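PDB 2JEP: xyloglucanase from Paenibacillus pabuli, which hydrolyses xyloglucan of the plant cell wall as a glycoside hydrolase family 5 enzyme, probably cutting within the glucan backbone. Local coordinates for residues A44-G49 against K84-P89; P68-E73 against Q113-Y118; I127-G132 against S179-F184; V319-F324 against Y354-V359. All coordinates share one frame; numbering follows the deposited sequence.

Interaction 1. Residues A44-G49 against K84-P89; sequences AGWNLG and KSIRIP
Asn47 and Arg87 lie side by side on one face of two parallel strands, 45-48 and 85-88, whose axes approach to 4.6 Å at an angle of 28°. Gly45, Trp46 and Asn47 form parallel bridges with Ser85, Ile86 and Arg87. Lys84 N gives to Ala44 O, Trp46 N to Ser85 O, Arg87 N to Trp46 O at 2.9 Å, and Leu48 N to Arg87 O, also at 2.9 Å. Ser85 OG is hydrogen-bonded to Met42 O. Beyond the strands a water donates to both Leu48 O and Pro89 O.

The polar cross-link is Arg87 NH1 to Asn47 OD1, 2.9 Å with an N-H...O angle of 163°. The oxygen sits at the guanidinium edge, close to its plane, while the two planar groups stand almost perpendicular. With CG anti to the backbone N (chi1 178°) and the chain extended to NE, Arg87 passes alongside the amide, bringing CG within 3.2 Å of Asn47 OD1. Asn47 ND2 is used as well, by Gly322 O and Tyr360 O. The guanidinium has further partners: salt bridges from NE to Glu178 and from NH1 to Glu323, and a bond from NH2 to Asn181.

On the opposite face Ile86 CD1 touches Trp46 CE3 at 4.1 Å, and the indole NE1 goes to Asp362.

A leucine in place of Arg87 would probably leave Asn47 OD1 without its donor and deprive Glu178 and Glu323 of a shared hydrogen-bonding partner. Gripped by Asn47, Asn181, Glu178 and Glu323 together, the guanidinium probably has its plane and reach fixed.

Interaction 2. Residues P68-E73 against Q113-Y118; sequences PTVTPE and QQVVDY
The Tyr118 side chain projects from helix 106-120 and lays its ring against Val70, in the loop just before helix 72-80, and Pro72, the first residue of that helix. Its CG stands anti to the carbonyl carbon (chi1 -62°), which carries the ring toward the neighbouring helix.

From the root outward, CB and CG come over the Pro72 backbone, CG being 3.9 Å from Pro72 CA. CD1 meets Pro72 CB at 4.0 Å, and CD2, on the other side, meets Val70 CG1 at the same distance. Farther along, CE1 stays over the pyrrolidine ring, whereas CE2 approaches Val70 O at 3.6 Å, the oxygen lying at the ring edge, near its plane. CZ reaches Pro72 CD at 3.8 Å. That CD is the evidence for a CH-pi contact: it is 3.9 Å from the centroid of the Tyr118 ring and 14° off the ring normal. Gln114 O and Val115 CA of the tyrosine's own helix occupy the other face, so the ring is sandwiched between helix backbone and proline.

At the tip, Tyr118 OH is 2.8 Å from a water that donates to Val70 O. Arg111 reaches the same two oxygens directly, NH1 to the hydroxyl and NH2 to the carbonyl. A second water donates to Pro72 O and Tyr118 O, bridging the two backbones there. Deeper in, Val70 CG1 packs on Val115 CG1 at 4.3 Å.

A tyrosine of one barrel helix packed on the N-terminal turn of the preceding one, with Val70 and Val115 resting on Leu48 of the first strand, belongs to the outer helical layer of a TIM barrel.

Interaction 3. Residues I127-G132 against S179-F184; sequences IINIHG and SMNEVF
Ile130 and His131 run past Met180 and Asn181 with CA atoms 4.7 and 5.1 Å apart respectively, close enough for a CA-H...O contact from Met180 CA to Ile130 O (3.3 Å), yet without strand pairing. Although Asn181 N is also near Ile130 O, the angle is too poor for a bond; a water accepts from Asn181 N instead and lies within bonding range of Ile130 O and His131 O. Ile130 N, by contrast, is buried with no partner in the model.

Among the side chains, the amide of Asn181 stacks over one face of the His131 imidazole, the two planes only 17° apart. Its ND2 is 3.1 Å from His131 CE1, displaced toward the ring's rim, and its CG lies 3.4 Å from His131 ND1. The close approach of ND2 is therefore a stacking contact, not a hydrogen bond. Asn181 OD1 remains available to Arg87, which donates to it.

The imidazole is steered from its edge as well. Asn129 ND2 donates to His131 ND1 at 3.0 Å and 162°, nearly in the planes of both groups. Asn129 reaches it with CG between its backbone N and carbonyl carbon (chi1 73°), while its OD1 accepts from Val90 N. An amide on the face and another at the edge probably limit the rotation of the ring.

Asn181 and Glu182 follow the fourth strand of the barrel, matching the Asn-Glu pair of family 5 and its relatives in which the glutamate is the usual acid/base; the contact is consistent with the wall of such an active site.

Interaction 4. Residues V319-F324 against Y354-V359; sequences VVIGEF and YKMVPV
The last beta-alpha-beta unit of the barrel closes where Val320 pairs with Val357 and Ile321 with Pro358, strand 319-324 lying parallel to strand 357-359 with an 8° angle between their directions. Three backbone bonds set the register: Val357 N to Val319 O at 2.9 Å, Ile321 N to Val357 O at 2.8 Å, and Val359 N to Ile321 O at 2.9 Å. Ile321 thus bridges Val357 and Val359, and Pro358, which has no N-H to give, falls where none is needed on this side.

Val320 and Val357 share one face of the sheet. There Val320 CG1 meets Val359 CG2 at 3.7 Å. Val319 and Met356 run alongside each other where the strands start, CB to CB 3.8 Å.

The crossover helix, 336-353, packs on the other face, touching Pro358 and Phe324. It ends in a Schellman motif with Lys355 at positive phi, after which the chain enters the eighth strand.

Beyond Ile321, centre of an inverse gamma turn, the pairing loosens: Phe324 N reaches Val359 O only weakly. The Phe324 side chain takes over, a chi1 of 73° swinging the ring back along the neighbouring strand. CD1 comes 3.3 Å from Val359 O, CE1 meets Pro358 CB at 3.8 Å, and Val359 N lies at the ring edge, in its plane. A serine at Phe324 would probably lose the contact with Pro358 and leave Val347 and Thr348 of the crossover helix without this partner. Next to it, Glu323 points away from Val359, with its carboxylate bonded to Tyr266 and Arg87, at the seventh-strand position that holds the nucleophile in related enzymes.

Starting from the N terminus, interaction 1 closes the loop from 44-49 to 84-89 by joining the first two barrel strands. Interaction 2 opens within that loop and ends after it, at 113-118, so the two cross; it ties the first two barrel helices together and touches interaction 1 through Leu48 and Ile88. Interaction 3 follows in series, linking the loops after the third and fourth strands. Much later, interaction 4 closes the loop through helix 336-353, joining the seventh and eighth strands, and the eighth returns to the first through Gly45 and Pro358. Arg87 connects interactions 1, 3 and 4 by bonding to Asn181 and Glu323, whereas interaction 2 stays about 14 Å from interaction 4 at their nearest atoms.

Interaction 1. Residues A44-G49 against K84-P89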
loop_
_atom_site.group_PDB
_atom_site.type_symbol
_atom_site.label_atom_id
_atom_site.label_comp_id
_atom_site.label_asym_id
_atom_site.label_seq_id
_atom_site.Cartn_x
_atom_site.Cartn_y
_atom_site.Cartn_z
ATOM N N ALA A 44 -8.631 5.635 -8.845
ATOM C CA ALA A 44 -7.786 6.199 -7.800
ATOM C C ALA A 44 -8.132 5.485 -6.508
ATOM O O ALA A 44 -9.306 5.252 -6.189
ATOM C CB ALA A 44 -8.007 7.698 -7.652
ATOM N N GLY A 45 -7.111 5.119 -5.764
ATOM C CA GLY A 45 -7.306 4.478 -4.479
ATOM C C GLY A 45 -7.050 5.362 -3.279
ATOM O O GLY A 45 -6.465 6.432 -3.385
ATOM N N TRP A 46 -7.504 4.874 -2.133
ATOM C CA TRP A 46 -7.382 5.590 -0.876
ATOM C C TRP A 46 -7.053 4.589 0.220
ATOM O O TRP A 46 -7.686 3.541 0.326
ATOM C CB TRP A 46 -8.675 6.330 -0.605
ATOM C CG TRP A 46 -8.761 7.160 0.640
ATOM C CD1 TRP A 46 -8.471 8.473 0.760
ATOM C CD2 TRP A 46 -9.241 6.727 1.930
ATOM N NE1 TRP A 46 -8.747 8.905 2.062
ATOM C CE2 TRP A 46 -9.230 7.844 2.785
ATOM C CE3 TRP A 46 -9.711 5.504 2.430
ATOM C CZ2 TRP A 46 -9.669 7.773 4.110
ATOM C CZ3 TRP A 46 -10.146 5.439 3.737
ATOM C CH2 TRP A 46 -10.114 6.563 4.562
ATOM N N ASN A 47 -6.052 4.903 1.045
ATOM C CA ASN A 47 -5.683 4.062 2.174
ATOM C C ASN A 47 -6.464 4.425 3.414
ATOM O O ASN A 47 -6.523 5.597 3.807
ATOM C CB ASN A 47 -4.215 4.273 2.558
ATOM C CG ASN A 47 -3.236 3.510 1.711
ATOM O OD1 ASN A 47 -2.904 2.347 2.024
ATOM N ND2 ASN A 47 -2.734 4.163 0.659
ATOM N N LEU A 48 -6.980 3.400 4.061
ATOM C CA LEU A 48 -7.593 3.508 5.370
ATOM C C LEU A 48 -6.479 3.471 6.425
ATOM O O LEU A 48 -6.307 2.507 7.176
ATOM C CB LEU A 48 -8.617 2.369 5.530
ATOM C CG LEU A 48 -9.429 2.293 6.832
ATOM C CD1 LEU A 48 -10.340 3.509 7.013
ATOM C CD2 LEU A 48 -10.264 0.995 6.845
ATOM N N GLY A 49 -5.673 4.525 6.426
ATOM C CA GLY A 49 -4.450 4.521 7.185
ATOM C C GLY A 49 -4.661 4.771 8.671
ATOM O O GLY A 49 -5.626 5.438 9.086
ATOM N N LYS A 84 -12.146 4.563 -6.171
ATOM C CA LYS A 84 -12.700 3.285 -6.591
ATOM C C LYS A 84 -12.038 2.075 -5.921
ATOM O O LYS A 84 -12.530 0.951 -6.064
ATOM C CB LYS A 84 -12.620 3.157 -8.108
ATOM C CG LYS A 84 -13.680 4.003 -8.835
ATOM C CD LYS A 84 -13.536 3.859 -10.345
ATOM C CE LYS A 84 -14.764 4.444 -11.049
ATOM N NZ LYS A 84 -14.749 5.928 -10.997
ATOM N N SER A 85 -10.957 2.302 -5.174
ATOM C CA SER A 85 -10.241 1.250 -4.478
ATOM C C SER A 85 -9.892 1.739 -3.075
ATOM O O SER A 85 -9.557 2.903 -2.879
ATOM C CB SER A 85 -8.939 0.905 -5.185
ATOM O OG SER A 85 -9.168 0.465 -6.497
ATOM N N ILE A 86 -9.955 0.829 -2.112
ATOM C CA ILE A 86 -9.567 1.087 -0.735
ATOM C C ILE A 86 -8.459 0.112 -0.353
ATOM O O ILE A 86 -8.657 -1.099 -0.466
ATOM C CB ILE A 86 -10.753 0.863 0.246
ATOM C CG1 ILE A 86 -12.003 1.614 -0.220
ATOM C CG2 ILE A 86 -10.310 1.223 1.675
ATOM C CD1 ILE A 86 -11.867 3.105 -0.113
ATOM N N ARG A 87 -7.313 0.636 0.094
ATOM C CA ARG A 87 -6.261 -0.191 0.664
ATOM C C ARG A 87 -6.402 -0.172 2.165
ATOM O O ARG A 87 -6.526 0.902 2.766
ATOM C CB ARG A 87 -4.879 0.283 0.237
ATOM C CG ARG A 87 -3.712 -0.522 0.847
ATOM C CD ARG A 87 -2.442 -0.273 0.085
ATOM N NE ARG A 87 -1.282 -0.980 0.609
ATOM C CZ ARG A 87 -0.357 -0.472 1.437
ATOM N NH1 ARG A 87 -0.520 0.720 2.002
ATOM N NH2 ARG A 87 0.749 -1.194 1.700
ATOM N N ILE A 88 -6.382 -1.360 2.770
ATOM C CA ILE A 88 -6.603 -1.546 4.192
ATOM C C ILE A 88 -5.341 -2.159 4.797
ATOM O O ILE A 88 -5.144 -3.376 4.781
ATOM C CB ILE A 88 -7.831 -2.434 4.501
ATOM C CG1 ILE A 88 -9.101 -1.884 3.821
ATOM C CG2 ILE A 88 -8.013 -2.605 6.005
ATOM C CD1 ILE A 88 -10.322 -2.768 4.005
ATOM N N PRO A 89 -4.473 -1.303 5.360
ATOM C CA PRO A 89 -3.354 -1.823 6.152
ATOM C C PRO A 89 -3.879 -2.679 7.323
ATOM O O PRO A 89 -4.808 -2.248 7.999
ATOM C CB PRO A 89 -2.691 -0.547 6.656
ATOM C CG PRO A 89 -3.014 0.487 5.630
ATOM C CD PRO A 89 -4.427 0.166 5.254
HETATM O O HOH W 1 -6.637 -0.117 8.175
#

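Interaction 2. Residues P68-E73 against Q113-Y118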
loop_
_atom_site.group_PDB
_atom_site.type_symbol
_atom_site.label_atom_id
_atom_site.label_comp_id
_atom_site.label_asym_id
_atom_site.label_seq_id
_atom_site.Cartn_x
_atom_site.Cartn_y
_atom_site.Cartn_z
ATOM N N PRO A 68 -11.052 7.056 15.185
ATOM C CA PRO A 68 -12.167 6.304 15.741
ATOM C C PRO A 68 -12.298 4.924 15.107
ATOM O O PRO A 68 -11.723 4.647 14.049
ATOM C CB PRO A 68 -13.378 7.185 15.428
ATOM C CG PRO A 68 -12.965 8.086 14.398
ATOM C CD PRO A 68 -11.498 8.135 14.296
ATOM N N THR A 69 -13.090 4.069 15.739
ATOM C CA THR A 69 -13.397 2.777 15.138
ATOM C C THR A 69 -13.999 3.011 13.759
ATOM O O THR A 69 -14.841 3.874 13.578
ATOM C CB THR A 69 -14.383 2.007 16.046
ATOM O OG1 THR A 69 -13.730 1.792 17.304
ATOM C CG2 THR A 69 -14.806 0.660 15.423
ATOM N N VAL A 70 -13.560 2.236 12.780
ATOM C CA VAL A 70 -14.031 2.413 11.418
ATOM C C VAL A 70 -15.512 2.073 11.344
ATOM O O VAL A 70 -15.983 1.102 11.974
ATOM C CB VAL A 70 -13.226 1.518 10.426
ATOM C CG1 VAL A 70 -13.707 1.717 8.989
ATOM C CG2 VAL A 70 -11.729 1.827 10.511
ATOM N N THR A 71 -16.256 2.869 10.582
ATOM C CA THR A 71 -17.681 2.627 10.323
ATOM C C THR A 71 -17.948 2.646 8.816
ATOM O O THR A 71 -17.180 3.209 8.048
ATOM C CB THR A 71 -18.540 3.692 11.006
ATOM O OG1 THR A 71 -18.155 4.962 10.475
ATOM C CG2 THR A 71 -18.310 3.703 12.511
ATOM N N PRO A 72 -19.055 2.025 8.377
ATOM C CA PRO A 72 -19.326 2.000 6.955
ATOM C C PRO A 72 -19.486 3.385 6.344
ATOM O O PRO A 72 -19.210 3.584 5.156
ATOM C CB PRO A 72 -20.624 1.183 6.840
ATOM C CG PRO A 72 -21.004 0.809 8.158
ATOM C CD PRO A 72 -20.020 1.253 9.162
ATOM N N GLU A 73 -19.938 4.347 7.152
ATOM C CA GLU A 73 -20.159 5.699 6.656
ATOM C C GLU A 73 -18.871 6.336 6.129
ATOM O O GLU A 73 -18.912 7.110 5.184
ATOM C CB GLU A 73 -20.775 6.588 7.735
ATOM C CG GLU A 73 -22.250 6.249 8.056
ATOM C CD GLU A 73 -22.462 5.078 8.989
ATOM O OE1 GLU A 73 -21.511 4.447 9.466
ATOM O OE2 GLU A 73 -23.653 4.800 9.250
ATOM N N GLN A 113 -12.685 -8.786 8.496
ATOM C CA GLN A 113 -13.687 -9.109 7.494
ATOM C C GLN A 113 -14.817 -8.080 7.473
ATOM O O GLN A 113 -15.297 -7.705 6.408
ATOM C CB GLN A 113 -14.229 -10.524 7.692
ATOM C CG GLN A 113 -15.412 -10.807 6.818
ATOM C CD GLN A 113 -15.907 -12.191 6.972
ATOM O OE1 GLN A 113 -16.295 -12.598 8.068
ATOM N NE2 GLN A 113 -15.929 -12.919 5.876
ATOM N N GLN A 114 -15.241 -7.605 8.638
ATOM C CA GLN A 114 -16.286 -6.596 8.664
ATOM C C GLN A 114 -15.831 -5.319 7.928
ATOM O O GLN A 114 -16.582 -4.740 7.149
ATOM C CB GLN A 114 -16.687 -6.305 10.111
ATOM C CG GLN A 114 -17.951 -5.511 10.260
ATOM C CD GLN A 114 -19.226 -6.318 10.063
ATOM O OE1 GLN A 114 -20.327 -5.815 10.286
ATOM N NE2 GLN A 114 -19.091 -7.562 9.627
ATOM N N VAL A 115 -14.606 -4.885 8.175
ATOM C CA VAL A 115 -14.109 -3.677 7.555
ATOM C C VAL A 115 -13.940 -3.873 6.038
ATOM O O VAL A 115 -14.298 -2.983 5.239
ATOM C CB VAL A 115 -12.814 -3.222 8.247
ATOM C CG1 VAL A 115 -12.181 -2.003 7.540
ATOM C CG2 VAL A 115 -13.106 -2.873 9.725
ATOM N N VAL A 116 -13.406 -5.025 5.631
ATOM C CA VAL A 116 -13.356 -5.362 4.209
ATOM C C VAL A 116 -14.751 -5.234 3.604
ATOM O O VAL A 116 -14.924 -4.650 2.534
ATOM C CB VAL A 116 -12.784 -6.763 3.995
ATOM C CG1 VAL A 116 -13.115 -7.280 2.564
ATOM C CG2 VAL A 116 -11.295 -6.770 4.261
ATOM N N ASP A 117 -15.753 -5.805 4.278
ATOM C CA ASP A 117 -17.098 -5.763 3.738
ATOM C C ASP A 117 -17.646 -4.342 3.578
ATOM O O ASP A 117 -18.428 -4.074 2.664
ATOM C CB ASP A 117 -18.046 -6.576 4.614
ATOM C CG ASP A 117 -17.872 -8.069 4.477
ATOM O OD1 ASP A 117 -17.227 -8.510 3.503
ATOM O OD2 ASP A 117 -18.480 -8.777 5.337
ATOM N N TYR A 118 -17.252 -3.408 4.448
ATOM C CA TYR A 118 -17.706 -2.027 4.276
ATOM C C TYR A 118 -17.372 -1.507 2.891
ATOM O O TYR A 118 -18.133 -0.760 2.320
ATOM C CB TYR A 118 -17.075 -1.069 5.291
ATOM C CG TYR A 118 -17.354 -1.318 6.761
ATOM C CD1 TYR A 118 -18.378 -2.127 7.181
ATOM C CD2 TYR A 118 -16.554 -0.736 7.734
ATOM C CE1 TYR A 118 -18.596 -2.360 8.546
ATOM C CE2 TYR A 118 -16.785 -0.941 9.069
ATOM C CZ TYR A 118 -17.790 -1.771 9.477
ATOM O OH TYR A 118 -17.969 -1.977 10.827
HETATM O O HOH W 2 -18.425 -0.005 12.703
HETATM O O HOH W 3 -19.718 1.120 3.708
#

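Interaction 3. Residues I127-G132 against S179-F184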
loop_
_atom_site.group_PDB
_atom_site.type_symbol
_atom_site.label_atom_id
_atom_site.label_comp_id
_atom_site.label_asym_id
_atom_site.label_seq_id
_atom_site.Cartn_x
_atom_site.Cartn_y
_atom_site.Cartn_z
ATOM N N ILE A 127 -7.799 -3.862 -1.015
ATOM C CA ILE A 127 -6.516 -4.523 -0.828
ATOM C C ILE A 127 -6.315 -4.723 0.676
ATOM O O ILE A 127 -6.475 -3.765 1.436
ATOM C CB ILE A 127 -5.355 -3.656 -1.363
ATOM C CG1 ILE A 127 -5.529 -3.337 -2.855
ATOM C CG2 ILE A 127 -3.990 -4.319 -1.056
ATOM C CD1 ILE A 127 -4.623 -2.214 -3.359
ATOM N N ILE A 128 -5.978 -5.942 1.103
ATOM C CA ILE A 128 -5.588 -6.212 2.493
ATOM C C ILE A 128 -4.169 -6.765 2.500
ATOM O O ILE A 128 -3.774 -7.498 1.595
ATOM C CB ILE A 128 -6.538 -7.163 3.241
ATOM C CG1 ILE A 128 -6.665 -8.519 2.554
ATOM C CG2 ILE A 128 -7.864 -6.475 3.433
ATOM C CD1 ILE A 128 -7.544 -9.510 3.325
ATOM N N ASN A 129 -3.386 -6.404 3.514
ATOM C CA ASN A 129 -1.974 -6.783 3.561
ATOM C C ASN A 129 -1.567 -7.331 4.933
ATOM O O ASN A 129 -2.428 -7.594 5.786
ATOM C CB ASN A 129 -1.101 -5.601 3.132
ATOM C CG ASN A 129 -1.022 -4.497 4.168
ATOM O OD1 ASN A 129 -1.551 -4.637 5.262
ATOM N ND2 ASN A 129 -0.323 -3.412 3.838
ATOM N N ILE A 130 -0.264 -7.558 5.120
ATOM C CA ILE A 130 0.339 -7.736 6.447
ATOM C C ILE A 130 1.290 -6.566 6.597
ATOM O O ILE A 130 2.209 -6.403 5.801
ATOM C CB ILE A 130 1.058 -9.081 6.579
ATOM C CG1 ILE A 130 0.054 -10.231 6.474
ATOM C CG2 ILE A 130 1.880 -9.114 7.876
ATOM C CD1 ILE A 130 0.683 -11.632 6.613
ATOM N N HIS A 131 1.034 -5.695 7.583
ATOM C CA HIS A 131 1.611 -4.347 7.557
ATOM C C HIS A 131 2.706 -4.117 8.599
ATOM O O HIS A 131 3.916 -4.162 8.280
ATOM C CB HIS A 131 0.460 -3.331 7.661
ATOM C CG HIS A 131 0.818 -1.943 7.249
ATOM N ND1 HIS A 131 0.545 -1.446 5.990
ATOM C CD2 HIS A 131 1.411 -0.936 7.934
ATOM C CE1 HIS A 131 0.943 -0.188 5.927
ATOM N NE2 HIS A 131 1.489 0.143 7.086
ATOM N N GLY A 132 2.325 -3.906 9.858
ATOM C CA GLY A 132 3.343 -3.606 10.876
ATOM C C GLY A 132 4.321 -4.750 11.125
ATOM O O GLY A 132 5.456 -4.542 11.556
ATOM N N SER A 179 1.111 -9.125 -0.192
ATOM C CA SER A 179 1.888 -10.064 0.605
ATOM C C SER A 179 2.429 -9.503 1.903
ATOM O O SER A 179 2.515 -10.207 2.912
ATOM C CB SER A 179 3.044 -10.570 -0.224
ATOM O OG SER A 179 3.895 -9.506 -0.631
ATOM N N MET A 180 2.816 -8.231 1.840
ATOM C CA MET A 180 3.453 -7.544 2.958
ATOM C C MET A 180 3.576 -6.093 2.527
ATOM O O MET A 180 3.129 -5.739 1.430
ATOM C CB MET A 180 4.805 -8.200 3.296
ATOM C CG MET A 180 5.747 -8.265 2.126
ATOM S SD MET A 180 6.937 -9.633 2.258
ATOM C CE MET A 180 7.916 -9.377 0.791
ATOM N N ASN A 181 4.111 -5.261 3.411
ATOM C CA ASN A 181 4.105 -3.825 3.195
ATOM C C ASN A 181 5.482 -3.333 2.758
ATOM O O ASN A 181 5.856 -3.536 1.590
ATOM C CB ASN A 181 3.531 -3.124 4.447
ATOM C CG ASN A 181 3.505 -1.622 4.330
ATOM O OD1 ASN A 181 3.101 -1.107 3.284
ATOM N ND2 ASN A 181 3.936 -0.915 5.384
ATOM N N GLU A 182 6.223 -2.722 3.674
ATOM C CA GLU A 182 7.550 -2.164 3.414
ATOM C C GLU A 182 8.559 -2.999 4.186
ATOM O O GLU A 182 8.662 -2.907 5.410
ATOM C CB GLU A 182 7.625 -0.707 3.876
ATOM C CG GLU A 182 6.667 0.188 3.129
ATOM C CD GLU A 182 6.653 1.637 3.611
ATOM O OE1 GLU A 182 7.184 1.933 4.716
ATOM O OE2 GLU A 182 6.088 2.490 2.873
ATOM N N VAL A 183 9.231 -3.876 3.447
ATOM C CA VAL A 183 10.063 -4.950 4.019
ATOM C C VAL A 183 11.514 -4.708 3.630
ATOM O O VAL A 183 11.875 -4.652 2.452
ATOM C CB VAL A 183 9.515 -6.315 3.558
ATOM C CG1 VAL A 183 10.457 -7.479 3.853
ATOM C CG2 VAL A 183 8.146 -6.554 4.233
ATOM N N PHE A 184 12.334 -4.487 4.657
ATOM C CA PHE A 184 13.757 -4.282 4.525
ATOM C C PHE A 184 14.394 -4.488 5.901
ATOM O O PHE A 184 13.721 -4.973 6.820
ATOM C CB PHE A 184 14.118 -2.916 3.878
ATOM C CG PHE A 184 13.918 -1.680 4.745
ATOM C CD1 PHE A 184 12.800 -1.476 5.549
ATOM C CD2 PHE A 184 14.852 -0.651 4.642
ATOM C CE1 PHE A 184 12.673 -0.277 6.302
ATOM C CE2 PHE A 184 14.704 0.525 5.360
ATOM C CZ PHE A 184 13.621 0.702 6.194
HETATM O O HOH W 4 5.035 -5.943 6.103
HETATM O O HOH W 5 6.225 -3.360 6.688
#

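Interaction 4. Residues V319-F324 against Y354-V359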
loop_
_atom_site.group_PDB
_atom_site.type_symbol
_atom_site.label_atom_id
_atom_site.label_comp_id
_atom_site.label_asym_id
_atom_site.label_seq_id
_atom_site.Cartn_x
_atom_site.Cartn_y
_atom_site.Cartn_z
ATOM N N VAL A 319 0.957 -2.390 -11.934
ATOM C CA VAL A 319 1.685 -1.744 -10.849
ATOM C C VAL A 319 0.699 -0.926 -10.035
ATOM O O VAL A 319 -0.148 -0.220 -10.590
ATOM C CB VAL A 319 2.819 -0.861 -11.396
ATOM C CG1 VAL A 319 3.446 0.013 -10.308
ATOM C CG2 VAL A 319 3.890 -1.749 -12.039
ATOM N N VAL A 320 0.811 -1.079 -8.715
ATOM C CA VAL A 320 0.054 -0.281 -7.774
ATOM C C VAL A 320 1.025 0.575 -6.969
ATOM O O VAL A 320 1.880 0.027 -6.256
ATOM C CB VAL A 320 -0.781 -1.188 -6.827
ATOM C CG1 VAL A 320 -1.555 -0.340 -5.802
ATOM C CG2 VAL A 320 -1.741 -2.084 -7.635
ATOM N N ILE A 321 0.887 1.891 -7.101
ATOM C CA ILE A 321 1.629 2.809 -6.271
ATOM C C ILE A 321 0.774 2.918 -5.004
ATOM O O ILE A 321 -0.135 3.758 -4.878
ATOM C CB ILE A 321 1.850 4.170 -6.942
ATOM C CG1 ILE A 321 2.563 3.986 -8.297
ATOM C CG2 ILE A 321 2.614 5.104 -5.999
ATOM C CD1 ILE A 321 3.942 3.323 -8.275
ATOM N N GLY A 322 1.008 1.984 -4.092
ATOM C CA GLY A 322 0.090 1.733 -2.996
ATOM C C GLY A 322 -0.016 2.796 -1.942
ATOM O O GLY A 322 -0.939 2.762 -1.143
ATOM N N GLU A 323 0.952 3.716 -1.931
ATOM C CA GLU A 323 0.915 4.904 -1.060
ATOM C C GLU A 323 1.629 6.038 -1.760
ATOM O O GLU A 323 2.691 5.843 -2.343
ATOM C CB GLU A 323 1.664 4.665 0.259
ATOM C CG GLU A 323 1.147 3.516 1.097
ATOM C CD GLU A 323 1.904 3.281 2.384
ATOM O OE1 GLU A 323 2.682 4.174 2.781
ATOM O OE2 GLU A 323 1.686 2.204 2.992
ATOM N N PHE A 324 1.043 7.233 -1.663
ATOM C CA PHE A 324 1.725 8.465 -2.007
ATOM C C PHE A 324 1.004 9.592 -1.253
ATOM O O PHE A 324 -0.159 9.450 -0.875
ATOM C CB PHE A 324 1.709 8.751 -3.515
ATOM C CG PHE A 324 0.366 9.197 -4.037
ATOM C CD1 PHE A 324 -0.575 8.281 -4.407
ATOM C CD2 PHE A 324 0.066 10.540 -4.193
ATOM C CE1 PHE A 324 -1.816 8.690 -4.857
ATOM C CE2 PHE A 324 -1.159 10.937 -4.653
ATOM C CZ PHE A 324 -2.106 10.031 -4.978
ATOM N N TYR A 354 1.127 6.091 -17.121
ATOM C CA TYR A 354 1.896 4.855 -17.190
ATOM C C TYR A 354 1.074 3.640 -16.744
ATOM O O TYR A 354 1.637 2.587 -16.447
ATOM C CB TYR A 354 3.217 4.985 -16.428
ATOM C CG TYR A 354 4.207 5.781 -17.251
ATOM C CD1 TYR A 354 4.625 5.302 -18.480
ATOM C CD2 TYR A 354 4.702 6.998 -16.826
ATOM C CE1 TYR A 354 5.497 6.011 -19.260
ATOM C CE2 TYR A 354 5.567 7.720 -17.609
ATOM C CZ TYR A 354 5.969 7.214 -18.839
ATOM O OH TYR A 354 6.819 7.921 -19.659
ATOM N N LYS A 355 -0.250 3.796 -16.764
ATOM C CA LYS A 355 -1.162 2.689 -16.619
ATOM C C LYS A 355 -0.932 1.913 -15.337
ATOM O O LYS A 355 -0.915 0.687 -15.318
ATOM C CB LYS A 355 -1.082 1.783 -17.859
ATOM C CG LYS A 355 -1.096 2.572 -19.145
ATOM C CD LYS A 355 -2.363 3.319 -19.311
ATOM N N MET A 356 -0.827 2.673 -14.239
ATOM C CA MET A 356 -0.656 2.083 -12.924
ATOM C C MET A 356 -1.587 2.776 -11.932
ATOM O O MET A 356 -2.116 3.850 -12.212
ATOM C CB MET A 356 0.806 2.131 -12.501
ATOM C CG MET A 356 1.440 3.510 -12.576
ATOM S SD MET A 356 3.208 3.581 -12.286
ATOM C CE MET A 356 3.822 2.743 -13.757
ATOM N N VAL A 357 -1.843 2.126 -10.791
ATOM C CA VAL A 357 -2.901 2.591 -9.894
ATOM C C VAL A 357 -2.320 3.464 -8.793
ATOM O O VAL A 357 -1.484 2.995 -8.026
ATOM C CB VAL A 357 -3.633 1.413 -9.227
ATOM C CG1 VAL A 357 -4.732 1.911 -8.281
ATOM C CG2 VAL A 357 -4.198 0.432 -10.267
ATOM N N PRO A 358 -2.768 4.721 -8.690
ATOM C CA PRO A 358 -2.287 5.572 -7.606
ATOM C C PRO A 358 -3.198 5.452 -6.386
ATOM O O PRO A 358 -4.407 5.629 -6.518
ATOM C CB PRO A 358 -2.377 6.963 -8.212
ATOM C CG PRO A 358 -3.555 6.903 -9.153
ATOM C CD PRO A 358 -3.702 5.445 -9.581
ATOM N N VAL A 359 -2.625 5.135 -5.226
ATOM C CA VAL A 359 -3.386 4.975 -3.994
ATOM C C VAL A 359 -2.897 5.961 -2.921
ATOM O O VAL A 359 -1.777 5.867 -2.456
ATOM C CB VAL A 359 -3.291 3.517 -3.465
ATOM C CG1 VAL A 359 -4.244 3.295 -2.297
ATOM C CG2 VAL A 359 -3.565 2.493 -4.605
#